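PDB 4A02: lytic chitin monooxygenase from Enterococcus faecalis, which catalyses the copper-dependent oxidative cleavage of glycosidic bonds in alpha- and beta-chitin, acting in synergy with a chitinase. Local coordinates for residues 90-95 and 111-116; 22-27 and 63-68; 42-47 and 105-110; 77-82 and 125-130. One frame throughout, in Å; residues are numbered along the deposited sequence. Where two conformers were deposited one is given.

Contact 1 of 4, residues 90-95 and 111-116; sequences SWDYYI and FDKIAS
Phe111 meets Ile95 where two antiparallel strands of the larger sheet begin to pair, in the immunoglobulin-like beta-sandwich common to lytic polysaccharide monooxygenases, and the pairing carries a classic beta bulge further on. The Phe111 ring leans on the backbone of its partner strand, CD2 reaching Ile95 C at 3.5 Å. Asp112 exchanges two backbone hydrogen bonds with Ile95, while its carboxylate turns to salt bridges with Lys97 and Arg138. Lys113 shows how an exposed lysine can follow a sheet surface: CG stands opposite the backbone N (chi1 -169°) and the extended chain crosses the Tyr94 ring obliquely, Lys113 CG 3.7 Å from Tyr94 CE2. Its NZ then reaches Asp92 OD1 at 2.8 Å in a salt bridge, from above the carboxylate plane and 58° out of it. The same NZ donates to a water that is bonded to Tyr94 OH. At Ile114 the chain bulges. Ile114 N (2.8 Å) and Ala115 N (3.3 Å) approach the one acceptor Tyr93 O from the same face of its carbonyl plane. At the bulge, Ile114 CG2 packs on Ile95 CG2 at 3.8 Å, and the Ala115 methyl lies against the Tyr93 ring. Ser116 closes the segment: its OG donates to Asp92 OD1 at 2.7 Å, nearly along the C-O axis, making this oxygen the shared acceptor of a hydroxyl and an ammonium group.

Contact 2 of 4, residues 22-27 and 63-68; sequences NTNVGR and ATRWHK
Asn22 OD1 is gripped twice by His67, through its backbone N and its ring ND1, each at 2.9 Å. The backbone N lies in the carbonyl plane of the amide, whereas ND1 is tilted 26° from it. A water that also joins Thr23 N to Arg65 O gives the same oxygen a third donor. Across the amide, Asn22 ND2 binds Arg10 O and a second water held by His67 O. Arg65 supplies the other polar link: NH1 meets Thr23 O at 2.9 Å in a nearly straight bond, and NH2 meets Asn24 O at 2.8 Å, both acceptors close to the guanidinium plane. Arg65 CG lies over the centre of the Trp66 ring, 3.4 Å above its plane; the bend at chi2 (68°) turns the chain beyond CG so that the guanidinium lays a face against Trp66 CH2. Trp66 CZ3 also touches Val25 CG1 at 3.7 Å. The contact joins the loop before strand 36-38 to the end of the loop between 36-38 and 69-71, far from the copper. Arg65 thus sets its charge against two backbone carbonyls and Glu60, while the Asn22 amide oxygen takes a backbone and a ring N-H, which implies a hydrogen on His67 ND1.

Contact 3 of 4, residues 42-47 and 105-110; sequences FITGKL and PLDIKN
The Phe42 ring is met obliquely by Ile108, whose CG1 comes to 3.7 Å from Phe42 CD1, and the same ring packs edge-to-face with Tyr94 of strand 88-96. With CG1 opposite the backbone N (chi1 -158°) and a bend at chi2 (65°), Ile108 brings both CG1 and CD1 to Phe42 CD1. The second flat group is the Asp107 carboxylate. Its OD1 accepts from Lys109 N at 3.0 Å, from above the carboxylate plane, and so closes an Asx turn that starts the short 3-10 segment 108-110. Thr44 OG1 stands 3.4 Å from Asp107 CG. One water joins Phe42 O, Thr44 OG1 and Ile108 N; a second connects the Thr44 and Asp107 side chains, bonded to Thr44 OG1 and weakly to Asp107 OD2. The direct polar link is a backbone one, Gly45 N to Leu106 O at 2.8 Å and almost straight. It is made at the corner of a type II beta turn from Ile43 to Lys46, in which Gly45 takes the positive phi (78°) expected of the third turn residue. Gly45 CA lies 3.8 Å from Pro105 CB. Leu47 CD1 sits against Leu106 CB at 3.9 Å and near Ile108 N at 3.8 Å. Together these contacts tie the long loop between strands 36-38 and 69-71 to the connection between strands 88-96 and 111-120, while Leu47 O takes a hydrogen bond from Tyr145 OH of strand 142-150.

Contact 4 of 4, residues 77-82 and 125-130; sequences DITWNL and NKVVKQ
Ile78 and Gln130 exchange a pair of backbone hydrogen bonds, as do Trp80 and Val128, and Leu82 N adds a fifth to Lys126 O at 2.8 Å, beyond the last bridge of the antiparallel pair. Between them, at the non-hydrogen-bonded pairs, CA-H groups lean on carbonyls, with Thr79 CA 3.2 Å from Val128 O. Trp80 O serves two donors that reach it from opposite faces of its plane: Val128 N, and Asn81 ND2 at 3.0 Å. The latter comes from above the carbonyl plane, as the Asn81 amide folds back along its own backbone with CG beside the backbone N (chi1 -69°). Side-chain packing differs on the two faces. On the one carrying Thr79, Asn81, Val127 and Lys129, Thr79 CG2 touches Val127 CG1 at 3.6 Å, its OG1 lies beside Lys129 CG, and Asn81 and Val127 run side by side. On the other, Leu82 CD1 meets Val128 CG2 at 4.0 Å and Asn125 O at 3.5 Å; the Leu82 side chain lies about 7 Å from the side chains of the copper ligands His1 and His86. That face turns toward the second sheet of the sandwich, where Tyr93 OH of strand 88-96 is hydrogen-bonded to both Trp80 NE1 and Gln130 OE1, and Val128 packs on Trp91. Strand 74-82 is central in its three-stranded sheet, between 2-6 and 127-134.

From the N terminus, the chain passes first through 22-27 and then 42-47 before 63-68 closes contact 2, so contacts 2 and 3 cross. Strand segment 77-82 opens contact 4 and 90-95 opens contact 1; next, 105-110 closes contact 3, which therefore crosses both. Contact 1 closes at 111-116, wholly within the span that contact 4 completes at 125-130. Contacts 1 and 4 pair strands in the two facing sheets of the sandwich and touch across its core. Contact 3 packs against contact 1, bringing the long loop region onto the larger sheet, while contact 2 joins the loop before strand 36-38 to the loop after it, its centre about 22 Å from the centres of both strand pairs.

Contact 1 of 4, residues 90-95 and 111-116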
# COMPACT_ATOMS: atom_id res chain seq x y z
N SER A 90 -5.31 -13.47 3.28
CA SER A 90 -5.02 -12.52 4.30
C SER A 90 -4.95 -11.13 3.78
O SER A 90 -4.71 -10.88 2.60
CB SER A 90 -3.64 -12.86 4.91
OG SER A 90 -2.67 -12.93 3.90
N TRP A 91 -5.12 -10.17 4.71
CA TRP A 91 -4.90 -8.73 4.46
C TRP A 91 -4.09 -8.24 5.64
O TRP A 91 -4.53 -8.36 6.79
CB TRP A 91 -6.20 -7.97 4.36
CG TRP A 91 -7.28 -8.56 3.48
CD1 TRP A 91 -8.19 -9.55 3.80
CD2 TRP A 91 -7.55 -8.17 2.13
NE1 TRP A 91 -9.01 -9.78 2.74
CE2 TRP A 91 -8.63 -8.94 1.69
CE3 TRP A 91 -6.99 -7.25 1.27
CZ2 TRP A 91 -9.15 -8.82 0.41
CZ3 TRP A 91 -7.52 -7.11 0.01
CH2 TRP A 91 -8.60 -7.88 -0.44
N ASP A 92 -2.91 -7.67 5.39
CA ASP A 92 -2.05 -7.17 6.44
C ASP A 92 -1.75 -5.71 6.22
O ASP A 92 -1.61 -5.26 5.09
CB ASP A 92 -0.72 -7.94 6.50
CG ASP A 92 -0.91 -9.39 6.87
OD1 ASP A 92 -1.26 -9.64 8.03
OD2 ASP A 92 -0.68 -10.22 6.01
N TYR A 93 -1.62 -4.96 7.33
CA TYR A 93 -1.36 -3.53 7.26
C TYR A 93 -0.29 -3.15 8.25
O TYR A 93 -0.31 -3.58 9.41
CB TYR A 93 -2.63 -2.75 7.54
CG TYR A 93 -3.73 -2.98 6.55
CD1 TYR A 93 -4.61 -4.06 6.68
CD2 TYR A 93 -3.90 -2.16 5.45
CE1 TYR A 93 -5.61 -4.25 5.75
CE2 TYR A 93 -4.90 -2.37 4.54
CZ TYR A 93 -5.77 -3.42 4.69
OH TYR A 93 -6.74 -3.56 3.72
N TYR A 94 0.61 -2.28 7.79
CA TYR A 94 1.72 -1.72 8.54
C TYR A 94 1.72 -0.23 8.41
O TYR A 94 1.22 0.29 7.39
CB TYR A 94 3.05 -2.29 8.00
CG TYR A 94 3.14 -3.78 7.90
CD1 TYR A 94 2.55 -4.45 6.79
CD2 TYR A 94 3.77 -4.56 8.84
CE1 TYR A 94 2.62 -5.82 6.66
CE2 TYR A 94 3.82 -5.97 8.71
CZ TYR A 94 3.22 -6.57 7.59
OH TYR A 94 3.28 -7.95 7.50
N ILE A 95 2.32 0.51 9.35
CA ILE A 95 2.48 1.93 9.20
C ILE A 95 3.83 2.35 9.77
O ILE A 95 4.27 1.83 10.82
CB ILE A 95 1.32 2.73 9.81
CG1 ILE A 95 1.38 4.20 9.40
CG2 ILE A 95 1.25 2.58 11.31
CD1 ILE A 95 0.15 4.98 9.81
N PHE A 111 8.51 0.30 10.48
CA PHE A 111 7.06 0.18 10.52
C PHE A 111 6.63 -0.66 11.71
O PHE A 111 7.36 -1.57 12.13
CB PHE A 111 6.50 -0.45 9.26
CG PHE A 111 6.65 0.26 7.95
CD1 PHE A 111 7.86 0.52 7.37
CD2 PHE A 111 5.50 0.66 7.25
CE1 PHE A 111 7.96 1.11 6.12
CE2 PHE A 111 5.59 1.27 6.01
CZ PHE A 111 6.83 1.50 5.45
N ASP A 112 5.41 -0.40 12.17
CA ASP A 112 4.68 -1.29 13.07
C ASP A 112 3.59 -1.98 12.28
O ASP A 112 2.91 -1.35 11.47
CB ASP A 112 4.03 -0.52 14.22
CG ASP A 112 5.03 0.15 15.18
OD1 ASP A 112 6.12 -0.41 15.37
OD2 ASP A 112 4.70 1.23 15.69
N LYS A 113 3.33 -3.24 12.60
CA LYS A 113 2.16 -3.93 12.08
C LYS A 113 0.93 -3.53 12.86
O LYS A 113 0.97 -3.54 14.10
CB LYS A 113 2.35 -5.46 12.12
CG LYS A 113 1.26 -6.16 11.34
CD LYS A 113 1.51 -7.65 11.22
CE LYS A 113 0.63 -8.25 10.16
NZ LYS A 113 0.60 -9.71 10.13
N ILE A 114 -0.12 -3.13 12.17
CA ILE A 114 -1.33 -2.61 12.82
C ILE A 114 -2.58 -3.42 12.54
O ILE A 114 -3.58 -3.22 13.29
CB ILE A 114 -1.53 -1.11 12.54
CG1 ILE A 114 -1.71 -0.80 11.08
CG2 ILE A 114 -0.40 -0.32 13.20
CD1 ILE A 114 -2.17 0.62 10.80
N ALA A 115 -2.63 -4.30 11.58
CA ALA A 115 -3.80 -5.15 11.36
C ALA A 115 -3.42 -6.38 10.58
O ALA A 115 -2.53 -6.35 9.74
CB ALA A 115 -4.91 -4.39 10.61
N SER A 116 -4.14 -7.44 10.88
CA SER A 116 -4.06 -8.70 10.12
C SER A 116 -5.48 -9.26 10.06
O SER A 116 -6.06 -9.60 11.12
CB SER A 116 -3.12 -9.71 10.78
OG SER A 116 -2.90 -10.83 9.88
O HOH W 1 3.41 -9.83 9.27

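Contact 2 of 4, residues 22-27 and 63-68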
# COMPACT_ATOMS: atom_id res chain seq x y z
N ASN A 22 -0.03 11.59 -8.85
CA ASN A 22 1.39 11.33 -8.68
C ASN A 22 2.05 11.28 -10.05
O ASN A 22 1.44 10.85 -11.03
CB ASN A 22 1.65 10.04 -7.94
CG ASN A 22 1.47 10.13 -6.45
OD1 ASN A 22 1.61 11.22 -5.85
ND2 ASN A 22 1.23 9.00 -5.81
N THR A 23 3.32 11.67 -10.07
CA THR A 23 4.15 11.59 -11.26
C THR A 23 5.21 10.52 -11.13
O THR A 23 5.62 10.13 -10.03
CB THR A 23 4.74 12.97 -11.60
OG1 THR A 23 5.50 13.39 -10.50
CG2 THR A 23 3.66 13.94 -12.02
N ASN A 24 5.65 10.05 -12.28
CA ASN A 24 6.71 9.05 -12.42
C ASN A 24 6.61 7.91 -11.42
O ASN A 24 7.41 7.75 -10.49
CB ASN A 24 8.09 9.67 -12.42
CG ASN A 24 9.14 8.64 -12.78
OD1 ASN A 24 8.82 7.60 -13.37
ND2 ASN A 24 10.39 8.93 -12.45
N VAL A 25 5.63 7.03 -11.67
CA VAL A 25 5.43 5.82 -10.89
C VAL A 25 5.80 4.57 -11.74
O VAL A 25 5.42 3.44 -11.40
CB VAL A 25 4.01 5.69 -10.34
CG1 VAL A 25 3.74 6.77 -9.30
CG2 VAL A 25 2.97 5.71 -11.42
N GLY A 26 6.59 4.75 -12.80
CA GLY A 26 6.94 3.64 -13.64
C GLY A 26 5.72 2.95 -14.19
O GLY A 26 4.74 3.58 -14.57
N ARG A 27 5.78 1.61 -14.22
CA ARG A 27 4.70 0.81 -14.78
C ARG A 27 3.37 1.06 -14.10
O ARG A 27 2.34 0.77 -14.71
CB ARG A 27 5.00 -0.68 -14.68
CG ARG A 27 6.05 -1.21 -15.62
CD ARG A 27 6.41 -2.65 -15.28
NE ARG A 27 5.29 -3.52 -15.57
CZ ARG A 27 5.27 -4.82 -15.31
NH1 ARG A 27 6.30 -5.41 -14.77
NH2 ARG A 27 4.24 -5.55 -15.60
N ALA A 63 10.65 13.88 0.92
CA ALA A 63 9.52 14.46 1.63
C ALA A 63 8.49 15.07 0.72
O ALA A 63 7.33 15.25 1.16
CB ALA A 63 10.06 15.55 2.59
N THR A 64 8.81 15.42 -0.49
CA THR A 64 7.91 16.09 -1.41
C THR A 64 7.55 15.24 -2.64
O THR A 64 6.79 15.72 -3.49
CB THR A 64 8.46 17.43 -1.86
OG1 THR A 64 9.69 17.26 -2.50
CG2 THR A 64 8.63 18.34 -0.62
N ARG A 65 8.04 14.02 -2.76
CA ARG A 65 7.88 13.26 -3.97
C ARG A 65 6.42 12.87 -4.26
O ARG A 65 6.04 12.77 -5.42
CB ARG A 65 8.74 11.99 -3.89
CG ARG A 65 8.82 11.12 -5.12
CD ARG A 65 9.58 11.79 -6.27
NE ARG A 65 9.77 10.83 -7.37
CZ ARG A 65 8.79 10.45 -8.18
NH1 ARG A 65 7.65 11.09 -8.20
NH2 ARG A 65 9.01 9.48 -8.99
N TRP A 66 5.66 12.56 -3.21
CA TRP A 66 4.39 11.89 -3.35
C TRP A 66 3.26 12.69 -2.73
O TRP A 66 3.42 13.38 -1.72
CB TRP A 66 4.46 10.51 -2.67
CG TRP A 66 5.57 9.66 -3.11
CD1 TRP A 66 6.61 9.19 -2.38
CD2 TRP A 66 5.80 9.15 -4.46
NE1 TRP A 66 7.47 8.42 -3.14
CE2 TRP A 66 6.98 8.39 -4.43
CE3 TRP A 66 5.11 9.30 -5.68
CZ2 TRP A 66 7.49 7.75 -5.56
CZ3 TRP A 66 5.62 8.67 -6.78
CH2 TRP A 66 6.78 7.92 -6.73
N HIS A 67 2.06 12.55 -3.32
CA HIS A 67 0.86 13.17 -2.76
C HIS A 67 0.40 12.39 -1.51
O HIS A 67 0.36 11.17 -1.51
CB HIS A 67 -0.26 13.18 -3.81
CG HIS A 67 -0.03 14.20 -4.85
ND1 HIS A 67 0.89 14.00 -5.87
CD2 HIS A 67 -0.54 15.41 -5.06
CE1 HIS A 67 0.89 15.06 -6.65
NE2 HIS A 67 0.06 15.95 -6.18
N LYS A 68 0.05 13.14 -0.47
CA LYS A 68 -0.22 12.55 0.84
C LYS A 68 -1.65 12.87 1.26
O LYS A 68 -1.99 14.04 1.49
CB LYS A 68 0.74 13.15 1.87
CG LYS A 68 2.21 12.98 1.53
CD LYS A 68 3.07 13.91 2.33
CE LYS A 68 4.51 13.96 1.95
NZ LYS A 68 4.68 14.55 0.55
O HOH W 2 1.01 8.98 -2.97
O HOH W 3 3.88 12.97 -7.37

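Contact 3 of 4, residues 42-47 and 105-110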
# COMPACT_ATOMS: atom_id res chain seq x y z
N PHE A 42 9.85 -8.30 1.74
CA PHE A 42 9.94 -7.01 2.41
C PHE A 42 11.37 -6.48 2.24
O PHE A 42 12.08 -6.29 3.22
CB PHE A 42 9.56 -7.11 3.86
CG PHE A 42 8.10 -7.43 4.13
CD1 PHE A 42 7.16 -6.41 4.19
CD2 PHE A 42 7.66 -8.72 4.30
CE1 PHE A 42 5.83 -6.69 4.41
CE2 PHE A 42 6.33 -8.99 4.52
CZ PHE A 42 5.40 -7.97 4.57
N ILE A 43 11.75 -6.22 1.00
CA ILE A 43 13.12 -5.89 0.68
C ILE A 43 13.33 -4.38 0.87
O ILE A 43 12.60 -3.56 0.32
CB ILE A 43 13.44 -6.27 -0.77
CG1 ILE A 43 13.21 -7.77 -1.03
CG2 ILE A 43 14.82 -5.82 -1.19
CD1 ILE A 43 13.02 -8.11 -2.48
N THR A 44 14.34 -4.04 1.67
CA THR A 44 14.60 -2.63 1.94
C THR A 44 14.86 -1.89 0.65
O THR A 44 15.60 -2.33 -0.23
CB THR A 44 15.78 -2.51 2.89
OG1 THR A 44 15.34 -3.09 4.11
CG2 THR A 44 16.19 -1.07 3.13
N GLY A 45 14.17 -0.74 0.52
CA GLY A 45 14.24 0.06 -0.66
C GLY A 45 13.44 -0.40 -1.83
O GLY A 45 13.47 0.24 -2.89
N LYS A 46 12.70 -1.49 -1.63
CA LYS A 46 11.90 -2.10 -2.67
C LYS A 46 10.52 -2.45 -2.17
O LYS A 46 9.86 -3.34 -2.68
CB LYS A 46 12.57 -3.32 -3.30
CG LYS A 46 13.95 -2.89 -3.93
CD LYS A 46 14.36 -3.71 -5.05
CE LYS A 46 15.60 -2.93 -5.61
NZ LYS A 46 15.42 -2.17 -6.90
N LEU A 47 10.06 -1.75 -1.11
CA LEU A 47 8.70 -2.04 -0.60
C LEU A 47 7.66 -1.55 -1.57
O LEU A 47 6.70 -2.25 -1.92
CB LEU A 47 8.50 -1.39 0.78
CG LEU A 47 9.38 -1.94 1.90
CD1 LEU A 47 8.88 -1.32 3.22
CD2 LEU A 47 9.41 -3.43 1.95
N PRO A 105 15.33 5.42 1.64
CA PRO A 105 14.55 4.28 1.17
C PRO A 105 13.75 3.64 2.32
O PRO A 105 14.19 3.54 3.47
CB PRO A 105 15.65 3.34 0.62
CG PRO A 105 16.75 4.25 0.23
CD PRO A 105 16.79 5.31 1.31
N LEU A 106 12.57 3.12 1.98
CA LEU A 106 11.70 2.48 2.93
C LEU A 106 12.28 1.16 3.41
O LEU A 106 12.72 0.33 2.65
CB LEU A 106 10.32 2.24 2.34
CG LEU A 106 9.52 3.47 1.99
CD1 LEU A 106 8.23 3.08 1.26
CD2 LEU A 106 9.18 4.34 3.20
N ASP A 107 12.18 0.93 4.73
CA ASP A 107 12.66 -0.27 5.38
C ASP A 107 11.57 -0.73 6.34
O ASP A 107 11.12 0.05 7.15
CB ASP A 107 13.97 0.04 6.10
CG ASP A 107 14.64 -1.14 6.76
OD1 ASP A 107 13.96 -2.12 7.14
OD2 ASP A 107 15.90 -1.05 6.91
N ILE A 108 11.13 -1.98 6.22
CA ILE A 108 10.03 -2.48 7.04
C ILE A 108 10.35 -2.41 8.53
O ILE A 108 9.41 -2.37 9.33
CB ILE A 108 9.58 -3.88 6.60
CG1 ILE A 108 8.15 -4.23 7.01
CG2 ILE A 108 10.59 -4.95 7.05
CD1 ILE A 108 7.09 -3.40 6.39
N LYS A 109 11.61 -2.39 8.92
CA LYS A 109 11.94 -2.28 10.34
C LYS A 109 11.42 -0.98 10.93
O LYS A 109 11.28 -0.87 12.14
CB LYS A 109 13.46 -2.36 10.56
CG LYS A 109 14.26 -1.06 10.25
CD LYS A 109 15.78 -1.23 10.39
CE LYS A 109 16.64 -0.09 9.91
NZ LYS A 109 18.07 -0.06 10.10
N ASN A 110 11.19 0.03 10.08
CA ASN A 110 10.71 1.34 10.51
C ASN A 110 9.19 1.43 10.59
O ASN A 110 8.67 2.54 10.77
CB ASN A 110 11.25 2.41 9.59
CG ASN A 110 12.75 2.51 9.68
OD1 ASN A 110 13.33 2.34 10.74
ND2 ASN A 110 13.39 2.77 8.52
O HOH W 4 12.62 -3.75 4.48
O HOH W 5 17.70 -3.49 5.34

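Contact 4 of 4, residues 77-82 and 125-130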
# COMPACT_ATOMS: atom_id res chain seq x y z
N ASP A 77 -11.16 3.72 7.39
CA ASP A 77 -11.73 2.83 6.40
C ASP A 77 -10.81 2.81 5.18
O ASP A 77 -10.51 3.86 4.60
CB ASP A 77 -13.12 3.30 6.04
CG ASP A 77 -14.14 3.12 7.15
OD1 ASP A 77 -13.90 2.33 8.10
OD2 ASP A 77 -15.19 3.81 7.10
N ILE A 78 -10.38 1.63 4.81
CA ILE A 78 -9.40 1.47 3.72
C ILE A 78 -10.02 0.51 2.69
O ILE A 78 -10.49 -0.55 3.12
CB ILE A 78 -8.06 1.03 4.34
CG1 ILE A 78 -6.99 0.97 3.29
CG2 ILE A 78 -8.15 -0.26 5.16
CD1 ILE A 78 -5.57 1.17 3.82
N THR A 79 -10.16 0.93 1.39
CA THR A 79 -10.87 0.25 0.32
C THR A 79 -9.92 -0.20 -0.76
O THR A 79 -9.15 0.63 -1.28
CB THR A 79 -11.95 1.14 -0.28
OG1 THR A 79 -12.89 1.49 0.72
CG2 THR A 79 -12.75 0.47 -1.41
N TRP A 80 -9.99 -1.47 -1.11
CA TRP A 80 -9.33 -2.03 -2.28
C TRP A 80 -10.29 -2.06 -3.47
O TRP A 80 -11.50 -2.26 -3.31
CB TRP A 80 -8.81 -3.43 -2.05
CG TRP A 80 -7.70 -3.59 -1.08
CD1 TRP A 80 -7.76 -3.50 0.28
CD2 TRP A 80 -6.33 -3.93 -1.39
NE1 TRP A 80 -6.52 -3.74 0.84
CE2 TRP A 80 -5.63 -4.01 -0.18
CE3 TRP A 80 -5.65 -4.16 -2.60
CZ2 TRP A 80 -4.28 -4.34 -0.14
CZ3 TRP A 80 -4.32 -4.47 -2.56
CH2 TRP A 80 -3.62 -4.55 -1.33
N ASN A 81 -9.74 -1.92 -4.67
CA ASN A 81 -10.44 -2.22 -5.90
C ASN A 81 -9.67 -3.33 -6.60
O ASN A 81 -8.46 -3.20 -6.82
CB ASN A 81 -10.57 -1.02 -6.82
CG ASN A 81 -11.46 0.10 -6.37
OD1 ASN A 81 -11.54 1.15 -7.07
ND2 ASN A 81 -12.18 -0.04 -5.27
N LEU A 82 -10.37 -4.43 -6.89
CA LEU A 82 -9.74 -5.61 -7.46
C LEU A 82 -10.10 -5.74 -8.90
O LEU A 82 -11.30 -5.70 -9.21
CB LEU A 82 -10.17 -6.85 -6.66
CG LEU A 82 -10.04 -6.74 -5.16
CD1 LEU A 82 -10.43 -8.07 -4.51
CD2 LEU A 82 -8.63 -6.34 -4.72
N ASN A 125 -15.45 -9.41 -3.04
CA ASN A 125 -16.06 -8.56 -4.07
C ASN A 125 -14.98 -7.71 -4.75
O ASN A 125 -13.87 -7.56 -4.25
CB ASN A 125 -17.07 -7.66 -3.36
CG ASN A 125 -18.29 -8.44 -2.94
OD1 ASN A 125 -18.68 -9.48 -3.46
ND2 ASN A 125 -18.91 -7.88 -1.93
N LYS A 126 -15.34 -7.05 -5.84
CA LYS A 126 -14.43 -6.18 -6.54
C LYS A 126 -14.08 -4.94 -5.71
O LYS A 126 -13.04 -4.37 -5.97
CB LYS A 126 -15.00 -5.74 -7.89
CG LYS A 126 -15.05 -6.88 -8.91
CD LYS A 126 -15.52 -6.29 -10.24
CE LYS A 126 -17.03 -6.44 -10.43
NZ LYS A 126 -17.50 -7.03 -11.73
N VAL A 127 -14.93 -4.53 -4.82
CA VAL A 127 -14.67 -3.47 -3.88
C VAL A 127 -14.64 -4.07 -2.47
O VAL A 127 -15.62 -4.70 -2.03
CB VAL A 127 -15.72 -2.34 -3.96
CG1 VAL A 127 -15.46 -1.29 -2.93
CG2 VAL A 127 -15.71 -1.76 -5.33
N VAL A 128 -13.52 -3.95 -1.77
CA VAL A 128 -13.34 -4.53 -0.45
C VAL A 128 -13.05 -3.40 0.54
O VAL A 128 -12.08 -2.71 0.38
CB VAL A 128 -12.14 -5.52 -0.40
CG1 VAL A 128 -11.99 -6.07 1.01
CG2 VAL A 128 -12.36 -6.67 -1.33
N LYS A 129 -13.90 -3.24 1.51
CA LYS A 129 -13.79 -2.15 2.52
C LYS A 129 -13.47 -2.81 3.86
O LYS A 129 -14.17 -3.73 4.30
CB LYS A 129 -15.02 -1.21 2.72
CG LYS A 129 -14.80 0.03 3.71
CD LYS A 129 -15.93 1.01 3.73
CE LYS A 129 -16.95 0.53 4.77
NZ LYS A 129 -18.31 0.96 4.36
N GLN A 130 -12.41 -2.34 4.50
CA GLN A 130 -11.94 -2.80 5.79
C GLN A 130 -11.66 -1.63 6.65
O GLN A 130 -11.59 -0.51 6.18
CB GLN A 130 -10.69 -3.63 5.64
CG GLN A 130 -10.96 -4.84 4.77
CD GLN A 130 -9.75 -5.70 4.54
OE1 GLN A 130 -8.59 -5.29 4.56
NE2 GLN A 130 -10.02 -6.95 4.27